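Local structure of extracellular solute-binding protein, family 1 (Trichodesmium erythraeum IMS101, 6G7N) at residues A[4-9]-A[30-35]; A[15-20]-A[249-254]; A[50-55]-A[237-242]. The protein binds ferric iron and, as an extracellular solute-binding protein, probably delivers it to an ABC transporter for uptake. All coordinates share one frame; numbering follows the deposited sequence. Where two conformers were deposited one is given.

Contacts 1 and 3 belong to one sheet: strand 2-7 pairs in parallel with strand 28-33 in contact 1 and, on its other edge, with strand 54-58, which in contact 3 runs antiparallel to strand 231-239. Contact 2 lies against that sheet, joining helices 15-25 and 245-255, with Phe251 reaching both Leu5 and Val54. Burial sets contact 1 apart from contacts 2 and 3. Contact 1 is partly buried and ends at the ligand pocket; of the touching residues, four of five in contact 2 and eight of ten in contact 3 are buried. Backbone hydrogen bonds carry contacts 1 and 3, whereas apolar and aromatic side chains dominate contact 2.

Contact 1. Residues A[4-9]-A[30-35]; sequences NLYSSR and NLIEGK
The Tyr6 ring and the Ile32 side chain lie alongside each other, both leaving their strands on the same face of the sheet. Ile32 CG2 sits 4.0 Å from the centroid of the Tyr6 ring and only 2° off the ring normal, a CH-pi contact over the centre of one face. The other Ile32 branch, CG1, lies above the same face, displaced toward the CD1-CE1 side, 3.7 Å from Tyr6 CE1. The phenol oxygen reaches past this contact to Glu46.

Two residues back on the same face, Asn4 and Asn30 form a side-by-side amide pair. In each, CG lies beside the backbone N (chi1 -60° in Asn4), which aims the two amides in the same direction. Asn30 ND2 donates to Asn4 OD1 at 3.1 Å. The amide planes are 23° apart, so the groups are nearly coplanar, and Asn4 ND2 is taken up by Pro51 O. Leu5 and Leu31 occupy the opposite face, lying abreast with Leu5 CD2 4.0 Å from Leu31 CD1.

Parallel bridges put Asn4 opposite Asn30, Leu5 opposite Leu31 and Tyr6 opposite Ile32: Leu5 N bonds to Asn30 O, Ile32 N to Leu5 O at 2.8 Å, and Ser7 N to Ile32 O. Beyond the regular ladder, one water donates to both Ser7 O and Glu33 OE2. Ser8 CB then approaches Gly34 O closely, at 3.0 Å, while Ser8 OG bonds to Thr57. Ser8 and Arg9 line the D-glutamic acid pocket, and the ST turn from Ser7 OG to Arg9 N (2.9 Å) shapes the backbone leading there.

Helix 15-25 connects the two strands in a beta-alpha-beta crossover, and its Tyr18 packs on both leucines. Helix 36-46 covers the Tyr6 and Ile32 face, and strand 54-58 bonds to the other edge of strand 2-7.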
ATOM      1  N   ASN A   4       2.759  23.452  -2.887  1.00 15.81           N
ATOM      2  CA  ASN A   4       2.366  22.700  -4.067  1.00 15.59           C
ATOM      3  C   ASN A   4       2.497  21.212  -3.779  1.00 15.14           C
ATOM      4  O   ASN A   4       3.613  20.696  -3.640  1.00 16.01           O
ATOM      5  CB  ASN A   4       3.228  23.126  -5.246  1.00 16.77           C
ATOM      6  CG  ASN A   4       3.076  24.594  -5.556  1.00 19.54           C
ATOM      7  OD1 ASN A   4       1.961  25.083  -5.674  1.00 24.05           O
ATOM      8  ND2 ASN A   4       4.196  25.303  -5.662  1.00 22.87           N
ATOM      9  N   LEU A   5       1.336  20.560  -3.692  1.00 14.29           N
ATOM     10  CA  LEU A   5       1.228  19.126  -3.417  1.00 14.14           C
ATOM     11  C   LEU A   5       1.055  18.371  -4.722  1.00 14.69           C
ATOM     12  O   LEU A   5       0.027  18.529  -5.388  1.00 15.68           O
ATOM     13  CB  LEU A   5       0.023  18.904  -2.521  1.00 14.09           C
ATOM     14  CG  LEU A   5      -0.364  17.451  -2.236  1.00 14.16           C
ATOM     15  CD1 LEU A   5       0.754  16.619  -1.613  1.00 14.49           C
ATOM     16  CD2 LEU A   5      -1.640  17.358  -1.394  1.00 14.87           C
ATOM     17  N   TYR A   6       2.067  17.580  -5.089  1.00 13.78           N
ATOM     18  CA  TYR A   6       1.998  16.682  -6.268  1.00 13.62           C
ATOM     19  C   TYR A   6       1.625  15.306  -5.716  1.00 13.91           C
ATOM     20  O   TYR A   6       2.394  14.686  -4.993  1.00 14.39           O
ATOM     21  CB  TYR A   6       3.347  16.599  -6.965  1.00 14.45           C
ATOM     22  CG  TYR A   6       3.720  17.738  -7.893  1.00 15.75           C
ATOM     23  CD1 TYR A   6       3.494  19.068  -7.560  1.00 16.41           C
ATOM     24  CD2 TYR A   6       4.390  17.466  -9.077  1.00 17.26           C
ATOM     25  CE1 TYR A   6       3.885  20.096  -8.410  1.00 19.18           C
ATOM     26  CE2 TYR A   6       4.810  18.475  -9.918  1.00 19.41           C
ATOM     27  CZ  TYR A   6       4.556  19.792  -9.595  1.00 19.38           C
ATOM     28  OH  TYR A   6       4.994  20.791 -10.444  1.00 24.61           O
ATOM     29  N   SER A   7       0.417  14.834  -6.017  1.00 13.68           N
ATOM     30  CA  SER A   7      -0.087  13.598  -5.408  1.00 13.51           C
ATOM     31  C   SER A   7      -0.832  12.726  -6.398  1.00 13.80           C
ATOM     32  O   SER A   7      -1.633  13.212  -7.200  1.00 15.53           O
ATOM     33  CB  SER A   7      -1.025  13.912  -4.250  1.00 14.22           C
ATOM     34  OG  SER A   7      -1.514  12.715  -3.675  1.00 15.28           O
ATOM     35  N   SER A   8      -0.593  11.420  -6.286  1.00 13.41           N
ATOM     36  CA  SER A   8      -1.427  10.413  -6.956  1.00 14.67           C
ATOM     37  C   SER A   8      -2.518   9.804  -6.056  1.00 14.67           C
ATOM     38  O   SER A   8      -3.249   8.901  -6.470  1.00 18.84           O
ATOM     39  CB  SER A   8      -0.529   9.304  -7.515  1.00 15.35           C
ATOM     40  OG  SER A   8       0.078   8.560  -6.474  1.00 16.08           O
ATOM     41  N   ARG A   9      -2.580  10.278  -4.811  1.00 14.46           N
ATOM     42  CA  ARG A   9      -3.324   9.635  -3.698  1.00 14.46           C
ATOM     43  C   ARG A   9      -4.482  10.497  -3.181  1.00 15.02           C
ATOM     44  O   ARG A   9      -5.128  10.161  -2.180  1.00 15.93           O
ATOM     45  CB  ARG A   9      -2.284   9.295  -2.587  1.00 14.36           C
ATOM     46  CG  ARG A   9      -2.763   8.728  -1.228  1.00 14.92           C
ATOM     47  CD  ARG A   9      -3.659   7.500  -1.291  1.00 14.84           C
ATOM     48  NE  ARG A   9      -4.053   7.055   0.044  1.00 14.39           N
ATOM     49  CZ  ARG A   9      -4.980   7.661   0.777  1.00 14.02           C
ATOM     50  NH1 ARG A   9      -5.651   8.698   0.313  1.00 14.17           N
ATOM     51  NH2 ARG A   9      -5.241   7.206   2.003  1.00 13.78           N
ATOM     52  N   ASN A  30      -2.091  23.855  -3.057  1.00 16.29           N
ATOM     53  CA  ASN A  30      -2.314  23.767  -4.494  1.00 17.48           C
ATOM     54  C   ASN A  30      -2.068  22.314  -4.894  1.00 16.35           C
ATOM     55  O   ASN A  30      -0.966  21.815  -4.750  1.00 19.25           O
ATOM     56  CB  ASN A  30      -1.338  24.658  -5.244  1.00 19.12           C
ATOM     57  CG  ASN A  30      -1.522  26.128  -4.952  1.00 24.67           C
ATOM     58  OD1 ASN A  30      -2.644  26.606  -4.776  1.00 27.95           O
ATOM     59  ND2 ASN A  30      -0.407  26.858  -4.907  1.00 26.74           N
ATOM     60  N   LEU A  31      -3.098  21.650  -5.409  1.00 17.56           N
ATOM     61  CA  LEU A  31      -3.036  20.242  -5.773  1.00 17.36           C
ATOM     62  C   LEU A  31      -2.700  20.040  -7.242  1.00 17.98           C
ATOM     63  O   LEU A  31      -3.405  20.593  -8.102  1.00 20.10           O
ATOM     64  CB  LEU A  31      -4.371  19.578  -5.452  1.00 18.36           C
ATOM     65  CG  LEU A  31      -4.460  18.099  -5.808  1.00 18.32           C
ATOM     66  CD1 LEU A  31      -3.575  17.217  -4.935  1.00 19.15           C
ATOM     67  CD2 LEU A  31      -5.899  17.645  -5.695  1.00 19.53           C
ATOM     68  N   ILE A  32      -1.657  19.254  -7.515  1.00 17.23           N
ATOM     69  CA  ILE A  32      -1.291  18.790  -8.853  1.00 17.14           C
ATOM     70  C   ILE A  32      -1.413  17.279  -8.815  1.00 16.36           C
ATOM     71  O   ILE A  32      -0.785  16.636  -8.012  1.00 17.36           O
ATOM     72  CB  ILE A  32       0.164  19.220  -9.207  1.00 19.85           C
ATOM     73  CG1 ILE A  32       0.310  20.767  -9.187  1.00 23.84           C
ATOM     74  CG2 ILE A  32       0.620  18.643 -10.535  1.00 21.97           C
ATOM     75  CD1 ILE A  32      -0.635  21.533 -10.060  1.00 28.38           C
ATOM     76  N   GLU A  33      -2.249  16.711  -9.673  1.00 18.99           N
ATOM     77  CA  GLU A  33      -2.435  15.280  -9.697  1.00 18.38           C
ATOM     78  C   GLU A  33      -1.765  14.603 -10.863  1.00 18.73           C
ATOM     79  O   GLU A  33      -1.517  15.217 -11.912  1.00 22.42           O
ATOM     80  CB  GLU A  33      -3.928  14.955  -9.682  1.00 19.42           C
ATOM     81  CG  GLU A  33      -4.674  15.425  -8.451  1.00 21.14           C
ATOM     82  CD  GLU A  33      -6.094  14.910  -8.429  1.00 22.32           C
ATOM     83  OE1 GLU A  33      -6.999  15.627  -8.919  1.00 25.92           O
ATOM     84  OE2 GLU A  33      -6.316  13.766  -7.965  1.00 23.74           O
ATOM     85  N   GLY A  34      -1.596  13.294 -10.714  1.00 19.68           N
ATOM     86  CA  GLY A  34      -1.065  12.462 -11.783  1.00 19.85           C
ATOM     87  C   GLY A  34      -0.866  11.062 -11.257  1.00 18.19           C
ATOM     88  O   GLY A  34      -0.970  10.837 -10.072  1.00 20.40           O
ATOM     89  N   LYS A  35      -0.550  10.114 -12.131  1.00 19.32           N
ATOM     90  CA  LYS A  35      -0.196   8.783 -11.671  1.00 20.08           C
ATOM     91  C   LYS A  35       1.193   8.876 -11.028  1.00 19.78           C
ATOM     92  O   LYS A  35       2.003   9.735 -11.375  1.00 19.49           O
ATOM     93  CB  LYS A  35      -0.241   7.789 -12.829  1.00 24.35           C
ATOM     94  CG  LYS A  35      -1.611   7.711 -13.516  1.00 29.27           C
ATOM     95  CD  LYS A  35      -2.731   7.137 -12.641  1.00 34.88           C
ATOM     96  CE  LYS A  35      -4.070   7.070 -13.377  1.00 42.00           C
ATOM     97  NZ  LYS A  35      -5.016   6.076 -12.784  1.00 46.11           N
TER
HETATM   98  O   HOH W   1      -4.255  12.243  -6.887  1.00 20.17           O

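Contact 2. Residues A[15-20]-A[249-254]; sequences QALYDS and IKFLEY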
ATOM      1  N   GLN A  15     -10.121  17.171   0.658  1.00 15.58           N
ATOM      2  CA  GLN A  15     -10.280  18.653   0.738  1.00 15.16           C
ATOM      3  C   GLN A  15     -10.519  19.170   2.174  1.00 16.88           C
ATOM      4  O   GLN A  15     -10.035  20.234   2.541  1.00 17.07           O
ATOM      5  CB  GLN A  15     -11.392  19.136  -0.179  1.00 17.44           C
ATOM      6  CG  GLN A  15     -11.382  20.651  -0.367  1.00 18.56           C
ATOM      7  CD  GLN A  15     -10.127  21.157  -1.048  1.00 18.95           C
ATOM      8  OE1 GLN A  15      -9.743  20.630  -2.070  1.00 21.33           O
ATOM      9  NE2 GLN A  15      -9.458  22.162  -0.466  1.00 20.26           N
ATOM     10  N   ALA A  16     -11.148  18.345   3.017  1.00 17.45           N
ATOM     11  CA  ALA A  16     -11.321  18.703   4.451  1.00 18.42           C
ATOM     12  C   ALA A  16      -9.987  18.836   5.183  1.00 18.08           C
ATOM     13  O   ALA A  16      -9.814  19.700   6.025  1.00 19.70           O
ATOM     14  CB  ALA A  16     -12.215  17.697   5.167  1.00 21.29           C
ATOM     15  N   LEU A  17      -9.046  17.970   4.826  1.00 18.12           N
ATOM     16  CA  LEU A  17      -7.753  18.029   5.400  0.50 17.29           C
ATOM     17  C   LEU A  17      -7.020  19.306   4.930  1.00 15.16           C
ATOM     18  O   LEU A  17      -6.420  19.990   5.755  1.00 16.05           O
ATOM     19  CB  LEU A  17      -7.083  16.715   5.011  0.50 19.96           C
ATOM     20  CG  LEU A  17      -5.796  16.355   5.642  0.50 19.73           C
ATOM     21  CD1 LEU A  17      -5.664  14.854   5.682  0.50 17.82           C
ATOM     22  CD2 LEU A  17      -4.706  16.989   4.802  0.50 18.31           C
ATOM     23  N   TYR A  18      -7.101  19.621   3.635  1.00 14.69           N
ATOM     24  CA  TYR A  18      -6.382  20.788   3.145  1.00 14.86           C
ATOM     25  C   TYR A  18      -6.958  22.043   3.803  1.00 14.57           C
ATOM     26  O   TYR A  18      -6.222  22.912   4.210  1.00 16.07           O
ATOM     27  CB  TYR A  18      -6.453  20.912   1.616  1.00 14.95           C
ATOM     28  CG  TYR A  18      -6.036  19.676   0.837  1.00 14.96           C
ATOM     29  CD1 TYR A  18      -5.176  18.706   1.352  1.00 15.65           C
ATOM     30  CD2 TYR A  18      -6.556  19.474  -0.431  1.00 15.58           C
ATOM     31  CE1 TYR A  18      -4.858  17.572   0.634  1.00 15.59           C
ATOM     32  CE2 TYR A  18      -6.239  18.351  -1.171  1.00 16.53           C
ATOM     33  CZ  TYR A  18      -5.398  17.396  -0.635  1.00 15.83           C
ATOM     34  OH  TYR A  18      -5.083  16.244  -1.347  1.00 16.20           O
ATOM     35  N   ASP A  19      -8.280  22.119   3.887  1.00 13.86           N
ATOM     36  CA  ASP A  19      -8.927  23.294   4.479  1.00 14.27           C
ATOM     37  C   ASP A  19      -8.596  23.467   5.957  1.00 14.28           C
ATOM     38  O   ASP A  19      -8.373  24.579   6.405  1.00 15.29           O
ATOM     39  CB  ASP A  19     -10.435  23.209   4.254  1.00 16.14           C
ATOM     40  CG  ASP A  19     -10.844  23.403   2.769  1.00 18.03           C
ATOM     41  OD1 ASP A  19      -9.984  23.742   1.935  1.00 22.20           O
ATOM     42  OD2 ASP A  19     -11.999  23.152   2.458  1.00 23.86           O
ATOM     43  N   SER A  20      -8.535  22.376   6.710  1.00 14.55           N
ATOM     44  CA  SER A  20      -8.128  22.446   8.106  1.00 14.41           C
ATOM     45  C   SER A  20      -6.682  22.892   8.238  1.00 14.21           C
ATOM     46  O   SER A  20      -6.351  23.739   9.095  1.00 15.20           O
ATOM     47  CB  SER A  20      -8.362  21.107   8.772  1.00 15.92           C
ATOM     48  OG  SER A  20      -7.912  21.179  10.108  1.00 18.97           O
ATOM     49  N   ILE A 249       7.117  20.922   5.465  1.00 12.43           N
ATOM     50  CA  ILE A 249       7.294  20.206   6.742  1.00 12.10           C
ATOM     51  C   ILE A 249       6.039  20.353   7.594  1.00 12.27           C
ATOM     52  O   ILE A 249       5.572  19.382   8.209  1.00 13.04           O
ATOM     53  CB  ILE A 249       8.554  20.697   7.471  1.00 13.69           C
ATOM     54  CG1 ILE A 249       9.828  20.351   6.673  1.00 14.70           C
ATOM     55  CG2 ILE A 249       8.597  20.106   8.873  1.00 14.85           C
ATOM     56  CD1 ILE A 249      11.057  21.075   7.182  1.00 16.28           C
ATOM     57  N   LYS A 250       5.475  21.575   7.652  1.00 12.31           N
ATOM     58  CA  LYS A 250       4.230  21.770   8.424  1.00 12.47           C
ATOM     59  C   LYS A 250       3.121  20.860   7.921  1.00 11.06           C
ATOM     60  O   LYS A 250       2.308  20.357   8.735  1.00 11.78           O
ATOM     61  CB  LYS A 250       3.769  23.225   8.372  1.00 13.35           C
ATOM     62  CG  LYS A 250       4.600  24.193   9.207  1.00 15.94           C
ATOM     63  CD  LYS A 250       4.009  25.603   9.177  1.00 19.02           C
ATOM     64  CE  LYS A 250       4.787  26.590  10.054  1.00 21.77           C
ATOM     65  NZ  LYS A 250       4.147  27.934  10.119  1.00 26.13           N
ATOM     66  N   PHE A 251       3.035  20.679   6.611  1.00 11.12           N
ATOM     67  CA  PHE A 251       2.002  19.810   6.062  1.00 11.10           C
ATOM     68  C   PHE A 251       2.208  18.357   6.480  1.00 11.27           C
ATOM     69  O   PHE A 251       1.238  17.718   6.948  1.00 10.97           O
ATOM     70  CB  PHE A 251       1.961  19.952   4.541  1.00 12.05           C
ATOM     71  CG  PHE A 251       0.824  19.188   3.913  1.00 12.40           C
ATOM     72  CD1 PHE A 251      -0.484  19.598   4.089  1.00 13.30           C
ATOM     73  CD2 PHE A 251       1.051  18.049   3.161  1.00 12.44           C
ATOM     74  CE1 PHE A 251      -1.552  18.908   3.536  1.00 14.48           C
ATOM     75  CE2 PHE A 251      -0.004  17.353   2.586  1.00 12.97           C
ATOM     76  CZ  PHE A 251      -1.300  17.782   2.768  1.00 14.60           C
ATOM     77  N   LEU A 252       3.423  17.841   6.348  1.00 11.22           N
ATOM     78  CA  LEU A 252       3.660  16.464   6.796  1.00 10.87           C
ATOM     79  C   LEU A 252       3.349  16.288   8.273  1.00 10.72           C
ATOM     80  O   LEU A 252       2.743  15.287   8.687  1.00 10.91           O
ATOM     81  CB  LEU A 252       5.089  16.024   6.497  1.00 11.38           C
ATOM     82  CG  LEU A 252       5.532  16.037   5.026  1.00 13.37           C
ATOM     83  CD1 LEU A 252       6.861  15.335   4.924  1.00 14.82           C
ATOM     84  CD2 LEU A 252       4.477  15.397   4.097  1.00 13.43           C
ATOM     85  N   GLU A 253       3.759  17.254   9.088  1.00 10.75           N
ATOM     86  CA  GLU A 253       3.481  17.159  10.524  1.00 11.00           C
ATOM     87  C   GLU A 253       1.979  17.203  10.790  1.00 10.82           C
ATOM     88  O   GLU A 253       1.474  16.474  11.647  1.00 11.78           O
ATOM     89  CB  GLU A 253       4.215  18.237  11.280  1.00 11.52           C
ATOM     90  CG  GLU A 253       5.710  18.003  11.302  1.00 11.95           C
ATOM     91  CD  GLU A 253       6.529  19.061  12.029  1.00 14.75           C
ATOM     92  OE1 GLU A 253       6.064  20.206  12.178  1.00 20.71           O
ATOM     93  OE2 GLU A 253       7.694  18.756  12.388  1.00 16.19           O
ATOM     94  N   TYR A 254       1.246  18.056  10.073  1.00 10.62           N
ATOM     95  CA  TYR A 254      -0.200  18.091  10.224  1.00 10.92           C
ATOM     96  C   TYR A 254      -0.835  16.734   9.924  1.00 10.62           C
ATOM     97  O   TYR A 254      -1.776  16.313  10.607  1.00 10.81           O
ATOM     98  CB  TYR A 254      -0.768  19.201   9.326  1.00 11.59           C
ATOM     99  CG  TYR A 254      -2.254  19.083   9.175  1.00 12.78           C
ATOM    100  CD1 TYR A 254      -3.128  19.396  10.208  1.00 15.66           C
ATOM    101  CD2 TYR A 254      -2.801  18.540   8.004  1.00 14.48           C
ATOM    102  CE1 TYR A 254      -4.503  19.198  10.056  1.00 18.12           C
ATOM    103  CE2 TYR A 254      -4.139  18.337   7.864  1.00 17.25           C
ATOM    104  CZ  TYR A 254      -4.986  18.650   8.880  1.00 17.38           C
ATOM    105  OH  TYR A 254      -6.334  18.369   8.740  1.00 22.37           O
TER
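Tyr254 and Phe251, about one helical turn apart on helix 245-255, bring their rings up to Leu17, Tyr18 and Ser20 of helix 15-25. The axes of the two short segments remain 11.3 Å apart at closest approach, too far for backbones to touch, and their N-to-C directions differ by 123°. Long aromatic side chains therefore span the gap.

Packing is densest around Leu17, which was deposited in two conformers, so the distances from its CD2 hold for the conformer given. There, CD2 meets the edge of the Tyr254 ring near the ring plane, and the two side chains slide past each other in opposite directions. The spacing between Leu17 CD2 and Tyr254 CE2, 3.4 Å, is short for carbon atoms and doubtful. The same methyl lies 3.9 Å from Phe251 CE1, with the leucine and phenylalanine side chains at about a right angle. Both Phe251 and Tyr254 have CG opposite the backbone N (chi1 -174° and 166°), which sends the rings out in similar directions. Nearer the sheet, Tyr18 CE1 comes to the edge of the Phe251 ring, 4.2 Å from its CZ. The Tyr18 hydroxyl has its own partner in His10, and Val29 of the sheet packs on this tyrosine.

Toward solvent the contact thins out to Ser20, which is partly exposed and whose CB is 3.4 Å from Tyr254 OH. Gln15 and Asp19, on the exposed flank of helix 15-25, bond to each other, Gln15 NE2 to Asp19 OD1 at 2.9 Å, without touching the second helix.

Apolar carbon therefore supplies most of the buried interface, with the Tyr254 hydroxyl among the few polar atoms in it. This chemistry implies that the helices are joined mainly by side-chain shape and dispersion, with Phe21 extending the aromatic cluster edge-to-face against Phe251.

Contact 3. Residues A[50-55]-A[237-242]; sequences SPADVF and GVVKNA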
ATOM      1  N   SER A  50      11.336  22.948 -10.621  1.00 23.67           N
ATOM      2  CA  SER A  50      10.047  22.410 -10.178  1.00 21.60           C
ATOM      3  C   SER A  50       9.425  23.229  -9.033  1.00 20.11           C
ATOM      4  O   SER A  50      10.101  23.519  -8.033  1.00 22.89           O
ATOM      5  CB  SER A  50      10.179  20.979  -9.689  1.00 20.71           C
ATOM      6  OG  SER A  50       8.889  20.463  -9.377  1.00 20.50           O
ATOM      7  N   PRO A  51       8.128  23.553  -9.138  1.00 21.20           N
ATOM      8  CA  PRO A  51       7.450  24.182  -7.996  1.00 20.34           C
ATOM      9  C   PRO A  51       7.023  23.187  -6.909  1.00 18.67           C
ATOM     10  O   PRO A  51       6.535  23.618  -5.878  1.00 20.43           O
ATOM     11  CB  PRO A  51       6.203  24.830  -8.612  1.00 22.95           C
ATOM     12  CG  PRO A  51       5.980  24.093  -9.889  1.00 26.76           C
ATOM     13  CD  PRO A  51       7.276  23.496 -10.344  1.00 22.70           C
ATOM     14  N   ALA A  52       7.191  21.888  -7.129  1.00 17.38           N
ATOM     15  CA  ALA A  52       6.671  20.910  -6.177  1.00 15.45           C
ATOM     16  C   ALA A  52       7.300  21.077  -4.794  1.00 14.84           C
ATOM     17  O   ALA A  52       8.517  21.193  -4.641  1.00 15.91           O
ATOM     18  CB  ALA A  52       6.891  19.493  -6.693  1.00 16.85           C
ATOM     19  N   ASP A  53       6.443  21.046  -3.771  1.00 14.45           N
ATOM     20  CA  ASP A  53       6.871  21.094  -2.365  1.00 14.23           C
ATOM     21  C   ASP A  53       6.777  19.737  -1.679  1.00 13.33           C
ATOM     22  O   ASP A  53       7.660  19.350  -0.914  1.00 13.64           O
ATOM     23  CB  ASP A  53       6.014  22.080  -1.569  1.00 16.09           C
ATOM     24  CG  ASP A  53       6.324  23.526  -1.898  1.00 18.44           C
ATOM     25  OD1 ASP A  53       7.505  23.925  -1.707  1.00 20.66           O
ATOM     26  OD2 ASP A  53       5.388  24.268  -2.292  1.00 19.96           O
ATOM     27  N   VAL A  54       5.652  19.056  -1.886  1.00 13.17           N
ATOM     28  CA  VAL A  54       5.381  17.734  -1.283  1.00 12.73           C
ATOM     29  C   VAL A  54       4.997  16.783  -2.399  1.00 13.33           C
ATOM     30  O   VAL A  54       4.223  17.152  -3.297  1.00 14.20           O
ATOM     31  CB  VAL A  54       4.238  17.821  -0.255  1.00 12.89           C
ATOM     32  CG1 VAL A  54       3.878  16.446   0.290  1.00 12.67           C
ATOM     33  CG2 VAL A  54       4.603  18.762   0.872  1.00 14.71           C
ATOM     34  N   PHE A  55       5.526  15.566  -2.340  1.00 12.09           N
ATOM     35  CA  PHE A  55       5.161  14.471  -3.267  1.00 12.55           C
ATOM     36  C   PHE A  55       4.494  13.388  -2.411  1.00 11.88           C
ATOM     37  O   PHE A  55       5.055  12.961  -1.409  1.00 12.41           O
ATOM     38  CB  PHE A  55       6.410  13.918  -3.977  1.00 13.93           C
ATOM     39  CG  PHE A  55       6.152  12.645  -4.730  1.00 14.14           C
ATOM     40  CD1 PHE A  55       5.306  12.631  -5.831  1.00 15.78           C
ATOM     41  CD2 PHE A  55       6.695  11.427  -4.305  1.00 15.50           C
ATOM     42  CE1 PHE A  55       5.028  11.468  -6.501  1.00 17.58           C
ATOM     43  CE2 PHE A  55       6.440  10.268  -5.014  1.00 16.05           C
ATOM     44  CZ  PHE A  55       5.608  10.291  -6.108  1.00 16.39           C
ATOM     45  N   GLY A 237       6.872  12.741   0.891  1.00 11.06           N
ATOM     46  CA  GLY A 237       8.068  13.417   1.363  1.00 11.12           C
ATOM     47  C   GLY A 237       8.145  14.835   0.823  1.00 11.67           C
ATOM     48  O   GLY A 237       7.324  15.253  -0.005  1.00 12.53           O
ATOM     49  N   VAL A 238       9.124  15.570   1.351  1.00 11.68           N
ATOM     50  CA  VAL A 238       9.423  16.942   0.887  1.00 11.78           C
ATOM     51  C   VAL A 238      10.317  16.844  -0.336  1.00 12.17           C
ATOM     52  O   VAL A 238      11.337  16.129  -0.351  1.00 12.79           O
ATOM     53  CB  VAL A 238      10.045  17.760   2.013  1.00 12.42           C
ATOM     54  CG1 VAL A 238      10.401  19.158   1.537  1.00 13.12           C
ATOM     55  CG2 VAL A 238       9.075  17.845   3.186  1.00 13.14           C
ATOM     56  N   VAL A 239       9.936  17.590  -1.368  1.00 12.49           N
ATOM     57  CA  VAL A 239      10.665  17.578  -2.641  1.00 13.58           C
ATOM     58  C   VAL A 239      12.001  18.320  -2.538  1.00 13.96           C
ATOM     59  O   VAL A 239      12.101  19.340  -1.830  1.00 14.57           O
ATOM     60  CB  VAL A 239       9.746  18.116  -3.755  1.00 14.54           C
ATOM     61  CG1 VAL A 239      10.460  18.263  -5.088  1.00 15.31           C
ATOM     62  CG2 VAL A 239       8.518  17.222  -3.901  1.00 15.57           C
ATOM     63  N   LYS A 240      13.006  17.840  -3.278  1.00 15.13           N
ATOM     64  CA  LYS A 240      14.373  18.348  -3.219  1.00 16.56           C
ATOM     65  C   LYS A 240      14.448  19.847  -3.362  1.00 18.39           C
ATOM     66  O   LYS A 240      15.138  20.507  -2.567  1.00 21.64           O
ATOM     67  CB  LYS A 240      15.221  17.666  -4.279  1.00 19.32           C
ATOM     68  CG  LYS A 240      16.666  18.159  -4.301  1.00 24.06           C
ATOM     69  CD  LYS A 240      17.578  17.280  -5.121  1.00 31.18           C
ATOM     70  CE  LYS A 240      18.139  16.134  -4.307  1.00 36.83           C
ATOM     71  NZ  LYS A 240      18.858  15.154  -5.172  1.00 40.51           N
ATOM     72  N   ASN A 241      13.744  20.410  -4.326  1.00 17.54           N
ATOM     73  CA  ASN A 241      13.926  21.870  -4.472  1.00 20.94           C
ATOM     74  C   ASN A 241      12.741  22.668  -3.990  1.00 20.71           C
ATOM     75  O   ASN A 241      12.538  23.777  -4.434  1.00 21.64           O
ATOM     76  CB  ASN A 241      14.359  22.256  -5.889  1.00 23.03           C
ATOM     77  CG  ASN A 241      15.623  21.535  -6.326  1.00 25.27           C
ATOM     78  OD1 ASN A 241      15.570  20.603  -7.159  1.00 28.06           O
ATOM     79  ND2 ASN A 241      16.759  21.924  -5.750  1.00 25.36           N
ATOM     80  N   ALA A 242      12.013  22.138  -3.009  1.00 18.78           N
ATOM     81  CA  ALA A 242      10.792  22.746  -2.548  1.00 17.11           C
ATOM     82  C   ALA A 242      10.933  24.256  -2.371  1.00 18.48           C
ATOM     83  O   ALA A 242      11.794  24.710  -1.614  1.00 19.44           O
ATOM     84  CB  ALA A 242      10.392  22.142  -1.226  1.00 16.10           C
TER
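Val239 turns its side chain directly onto the 50-55 segment. Its CB lies 3.4 Å from Ala52 O, and from there the two methyls part. CG1, opposite the backbone N (chi1 175°), stays near Ala52 O and touches the Ala52 methyl. CG2 swings to the side of Phe55, 3.9 Å from Phe55 CB and equally close to Ala52 CB, so this branch bridges the two residues. Ile43 of helix 36-46 also packs on Val239.

The backbone beneath it is antiparallel: Phe55 and Gly237 form a hydrogen-bonded pair, with Gly237 N to Phe55 O at 2.9 Å, and Val54 and Val238 form a non-hydrogen-bonded pair. Strand 231-239 thus runs antiparallel beside the parallel strands 28-33, 2-7 and 54-58, consistent with the type II periplasmic-binding-protein fold. Val54 and Val238 face helix 245-255, packing on Ala248 and Leu252.

Next along, Val239 N donates to Asp53 O in a nearly straight bond (174°), but from 49° out of the carbonyl plane. A type I turn from Val239 to Ala242 then brings Ala242 CB within 3.4 Å of Asp53 OD1. That carboxylate is held by backbone amides, OD1 by Asn244 N and OD2 by Asn4 N. Upstream, Ser50 OG accepts from Ala52 N in an ST turn.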